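Local coordinates for PfVFT1 (Plasmodium falciparum, PDB 5JKQ), which is a bi-lobed Venus flytrap protein resembling solute-binding proteins, and probably binds a small ligand, at residues V42-P54 against S170-M182. The protein carries 3 engineered substitutions. Residues are numbered along the deposited sequence; the frame is centred on the assembly and turned at random.
Sequences VDYSVIESIENLP and SGLPIIKHSNKIM
The carbonyl O of K176 serves two neighbours at once: it accepts the S45 N-H at 2.9 Å and lies at the ring edge of Y44, 3.5 Å from CD1. K176 N returns a nearly straight bond to S45 O (172°). S45 and K176 thus form a hydrogen-bonded antiparallel pair, and V46 with I175 the next, non-hydrogen-bonded one. A weak bond from I47 N to I174 O follows. Y44 CG is turned anti to its carbonyl carbon (chi1 -65°), which sets the ring alongside H177, with Y44 CD1 3.7 Å from H177 CB. I175 CG2 packs on Y44 CB at 3.6 Å. The bent chain of E48 brings its OE2 to 3.9 Å from K176 NZ, a long salt bridge. L53 and L172 meet tip to tip, CD1 to CD1 at 3.5 Å, while the side chain of I47 crosses that of L172 at about a right angle. Y44 OH bonds to W103 NE1, and H177 ND1 to H276 NE2. In this bi-lobed fold the short strand 45-46 adds an antiparallel edge to the long strand 175-184, which also pairs with strand 265-281. Helix 32-39 packs on V46, and helix 14-29 on I47 and I174.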
# COMPACT_ATOMS: atom_id res chain seq x y z
N VAL A 42 -11.83 -7.72 3.16
CA VAL A 42 -11.25 -6.55 2.50
C VAL A 42 -10.82 -6.92 1.08
O VAL A 42 -10.47 -8.07 0.80
CB VAL A 42 -10.05 -5.98 3.29
CG1 VAL A 42 -10.53 -5.33 4.58
CG2 VAL A 42 -9.01 -7.06 3.57
N ASP A 43 -10.85 -5.94 0.19
CA ASP A 43 -10.64 -6.18 -1.24
C ASP A 43 -9.19 -5.92 -1.64
O ASP A 43 -8.90 -5.02 -2.42
CB ASP A 43 -11.59 -5.30 -2.05
CG ASP A 43 -11.70 -5.73 -3.50
OD1 ASP A 43 -11.24 -6.85 -3.83
OD2 ASP A 43 -12.25 -4.96 -4.31
N TYR A 44 -8.28 -6.73 -1.09
CA TYR A 44 -6.86 -6.62 -1.42
C TYR A 44 -6.35 -7.90 -2.07
O TYR A 44 -6.86 -8.99 -1.80
CB TYR A 44 -6.03 -6.34 -0.16
CG TYR A 44 -6.31 -5.01 0.49
CD1 TYR A 44 -6.02 -3.82 -0.16
CD2 TYR A 44 -6.83 -4.94 1.77
CE1 TYR A 44 -6.26 -2.60 0.44
CE2 TYR A 44 -7.08 -3.72 2.38
CZ TYR A 44 -6.79 -2.55 1.71
OH TYR A 44 -7.03 -1.34 2.31
N SER A 45 -5.35 -7.76 -2.93
CA SER A 45 -4.66 -8.90 -3.52
C SER A 45 -3.21 -8.92 -3.04
O SER A 45 -2.60 -7.87 -2.84
CB SER A 45 -4.72 -8.85 -5.04
OG SER A 45 -3.97 -7.76 -5.56
N VAL A 46 -2.66 -10.12 -2.87
CA VAL A 46 -1.27 -10.27 -2.43
C VAL A 46 -0.33 -10.25 -3.62
O VAL A 46 -0.76 -10.46 -4.76
CB VAL A 46 -1.06 -11.59 -1.64
CG1 VAL A 46 -1.82 -11.54 -0.33
CG2 VAL A 46 -1.47 -12.80 -2.48
N ILE A 47 0.94 -9.99 -3.36
CA ILE A 47 1.96 -9.94 -4.41
C ILE A 47 1.89 -11.23 -5.24
O ILE A 47 1.80 -12.33 -4.70
CB ILE A 47 3.38 -9.73 -3.82
CG1 ILE A 47 4.43 -9.76 -4.94
CG2 ILE A 47 3.70 -10.79 -2.76
CD1 ILE A 47 5.56 -8.76 -4.73
N GLU A 48 1.91 -11.06 -6.55
CA GLU A 48 1.64 -12.15 -7.48
C GLU A 48 2.80 -13.15 -7.58
O GLU A 48 2.57 -14.35 -7.70
CB GLU A 48 1.31 -11.60 -8.88
CG GLU A 48 2.43 -10.82 -9.58
CD GLU A 48 2.61 -9.41 -9.04
OE1 GLU A 48 3.76 -8.93 -9.00
OE2 GLU A 48 1.60 -8.77 -8.67
N SER A 49 4.03 -12.65 -7.53
CA SER A 49 5.22 -13.49 -7.67
C SER A 49 6.06 -13.49 -6.40
O SER A 49 6.47 -12.44 -5.91
CB SER A 49 6.06 -13.02 -8.85
OG SER A 49 7.23 -13.80 -8.98
N ILE A 50 6.34 -14.69 -5.89
CA ILE A 50 7.13 -14.85 -4.67
C ILE A 50 8.34 -15.76 -4.88
O ILE A 50 9.08 -16.05 -3.94
CB ILE A 50 6.27 -15.44 -3.52
CG1 ILE A 50 5.56 -16.72 -3.98
CG2 ILE A 50 5.25 -14.42 -3.05
CD1 ILE A 50 5.14 -17.62 -2.84
N GLU A 51 8.53 -16.21 -6.12
CA GLU A 51 9.62 -17.13 -6.44
C GLU A 51 10.99 -16.56 -6.06
O GLU A 51 11.83 -17.28 -5.52
CB GLU A 51 9.62 -17.46 -7.93
CG GLU A 51 8.76 -18.66 -8.29
CD GLU A 51 8.89 -19.05 -9.75
OE1 GLU A 51 9.33 -18.20 -10.55
OE2 GLU A 51 8.57 -20.21 -10.09
N ASN A 52 11.20 -15.28 -6.33
CA ASN A 52 12.50 -14.66 -6.13
C ASN A 52 12.70 -14.10 -4.72
O ASN A 52 13.81 -13.71 -4.35
CB ASN A 52 12.72 -13.55 -7.15
CG ASN A 52 12.59 -14.04 -8.58
OD1 ASN A 52 11.86 -13.46 -9.38
ND2 ASN A 52 13.28 -15.13 -8.90
N LEU A 53 11.62 -14.05 -3.94
CA LEU A 53 11.72 -13.55 -2.57
C LEU A 53 12.56 -14.50 -1.72
O LEU A 53 12.63 -15.70 -2.01
CB LEU A 53 10.33 -13.37 -1.95
CG LEU A 53 9.65 -12.03 -2.22
CD1 LEU A 53 9.54 -11.76 -3.71
CD2 LEU A 53 8.28 -11.99 -1.56
N PRO A 54 13.20 -13.98 -0.66
CA PRO A 54 14.05 -14.84 0.18
C PRO A 54 13.24 -15.87 0.96
O PRO A 54 12.10 -15.61 1.32
CB PRO A 54 14.72 -13.85 1.14
CG PRO A 54 14.44 -12.49 0.59
CD PRO A 54 13.17 -12.59 -0.16
N SER A 170 12.17 1.45 -0.04
CA SER A 170 10.86 0.80 0.02
C SER A 170 10.97 -0.71 -0.14
O SER A 170 11.83 -1.21 -0.87
CB SER A 170 9.94 1.36 -1.07
OG SER A 170 8.64 0.82 -0.96
N GLY A 171 10.08 -1.43 0.54
CA GLY A 171 9.94 -2.85 0.33
C GLY A 171 9.02 -3.09 -0.86
O GLY A 171 8.51 -2.15 -1.45
N LEU A 172 8.82 -4.36 -1.21
CA LEU A 172 7.94 -4.72 -2.31
C LEU A 172 6.51 -4.22 -2.06
O LEU A 172 6.10 -4.08 -0.91
CB LEU A 172 7.91 -6.24 -2.50
CG LEU A 172 9.17 -6.91 -3.05
CD1 LEU A 172 9.13 -8.41 -2.78
CD2 LEU A 172 9.30 -6.64 -4.54
N PRO A 173 5.76 -3.95 -3.14
CA PRO A 173 4.33 -3.72 -2.96
C PRO A 173 3.63 -5.05 -2.66
O PRO A 173 3.05 -5.66 -3.55
CB PRO A 173 3.90 -3.13 -4.30
CG PRO A 173 4.87 -3.67 -5.28
CD PRO A 173 6.18 -3.79 -4.54
N ILE A 174 3.72 -5.49 -1.40
CA ILE A 174 3.27 -6.81 -1.01
C ILE A 174 1.76 -6.98 -1.15
O ILE A 174 1.26 -8.09 -1.37
CB ILE A 174 3.66 -7.13 0.45
CG1 ILE A 174 3.12 -6.06 1.41
CG2 ILE A 174 5.17 -7.24 0.58
CD1 ILE A 174 3.04 -6.51 2.86
N ILE A 175 1.04 -5.87 -1.03
CA ILE A 175 -0.42 -5.88 -1.05
C ILE A 175 -0.93 -4.74 -1.93
O ILE A 175 -0.46 -3.61 -1.84
CB ILE A 175 -1.00 -5.74 0.37
CG1 ILE A 175 -0.60 -6.95 1.22
CG2 ILE A 175 -2.52 -5.62 0.34
CD1 ILE A 175 -0.86 -6.80 2.70
N LYS A 176 -1.88 -5.07 -2.80
CA LYS A 176 -2.45 -4.11 -3.74
C LYS A 176 -3.97 -4.07 -3.64
O LYS A 176 -4.60 -5.02 -3.17
CB LYS A 176 -2.05 -4.46 -5.17
CG LYS A 176 -0.57 -4.77 -5.37
CD LYS A 176 -0.29 -5.08 -6.83
CE LYS A 176 1.10 -5.67 -7.02
NZ LYS A 176 1.91 -4.89 -8.00
N HIS A 177 -4.55 -2.95 -4.08
CA HIS A 177 -5.97 -2.90 -4.38
C HIS A 177 -6.13 -2.36 -5.79
O HIS A 177 -5.26 -1.65 -6.29
CB HIS A 177 -6.74 -2.06 -3.35
CG HIS A 177 -6.58 -0.58 -3.52
ND1 HIS A 177 -5.72 0.16 -2.74
CD2 HIS A 177 -7.19 0.30 -4.34
CE1 HIS A 177 -5.80 1.44 -3.09
NE2 HIS A 177 -6.68 1.54 -4.06
N SER A 178 -7.24 -2.71 -6.44
CA SER A 178 -7.45 -2.34 -7.84
C SER A 178 -8.28 -1.07 -7.96
O SER A 178 -8.90 -0.62 -7.00
CB SER A 178 -8.13 -3.49 -8.59
OG SER A 178 -8.08 -3.27 -9.99
N ASN A 179 -8.29 -0.50 -9.16
CA ASN A 179 -9.06 0.70 -9.45
C ASN A 179 -10.15 0.41 -10.47
O ASN A 179 -9.87 0.05 -11.62
CB ASN A 179 -8.14 1.81 -9.97
CG ASN A 179 -7.13 2.24 -8.93
OD1 ASN A 179 -7.37 3.17 -8.16
ND2 ASN A 179 -5.99 1.57 -8.89
N LYS A 180 -11.40 0.57 -10.05
CA LYS A 180 -12.54 0.32 -10.93
C LYS A 180 -12.92 1.59 -11.68
O LYS A 180 -12.65 2.71 -11.22
CB LYS A 180 -13.73 -0.21 -10.13
CG LYS A 180 -13.38 -1.42 -9.28
CD LYS A 180 -14.60 -1.99 -8.59
CE LYS A 180 -14.22 -3.12 -7.64
NZ LYS A 180 -13.51 -4.23 -8.32
N ILE A 181 -13.52 1.41 -12.85
CA ILE A 181 -13.92 2.53 -13.69
C ILE A 181 -15.42 2.45 -13.94
O ILE A 181 -15.90 1.48 -14.52
CB ILE A 181 -13.17 2.52 -15.05
CG1 ILE A 181 -11.66 2.64 -14.81
CG2 ILE A 181 -13.65 3.66 -15.95
CD1 ILE A 181 -10.82 2.41 -16.05
N MSE A 182 -16.15 3.46 -13.48
CA MSE A 182 -17.58 3.52 -13.77
C MSE A 182 -17.85 4.53 -14.89
O MSE A 182 -17.26 5.60 -14.94
CB MSE A 182 -18.38 3.87 -12.52
CG MSE A 182 -18.04 5.16 -11.82
SE MSE A 182 -19.32 5.46 -10.37
CE MSE A 182 -20.90 5.85 -11.44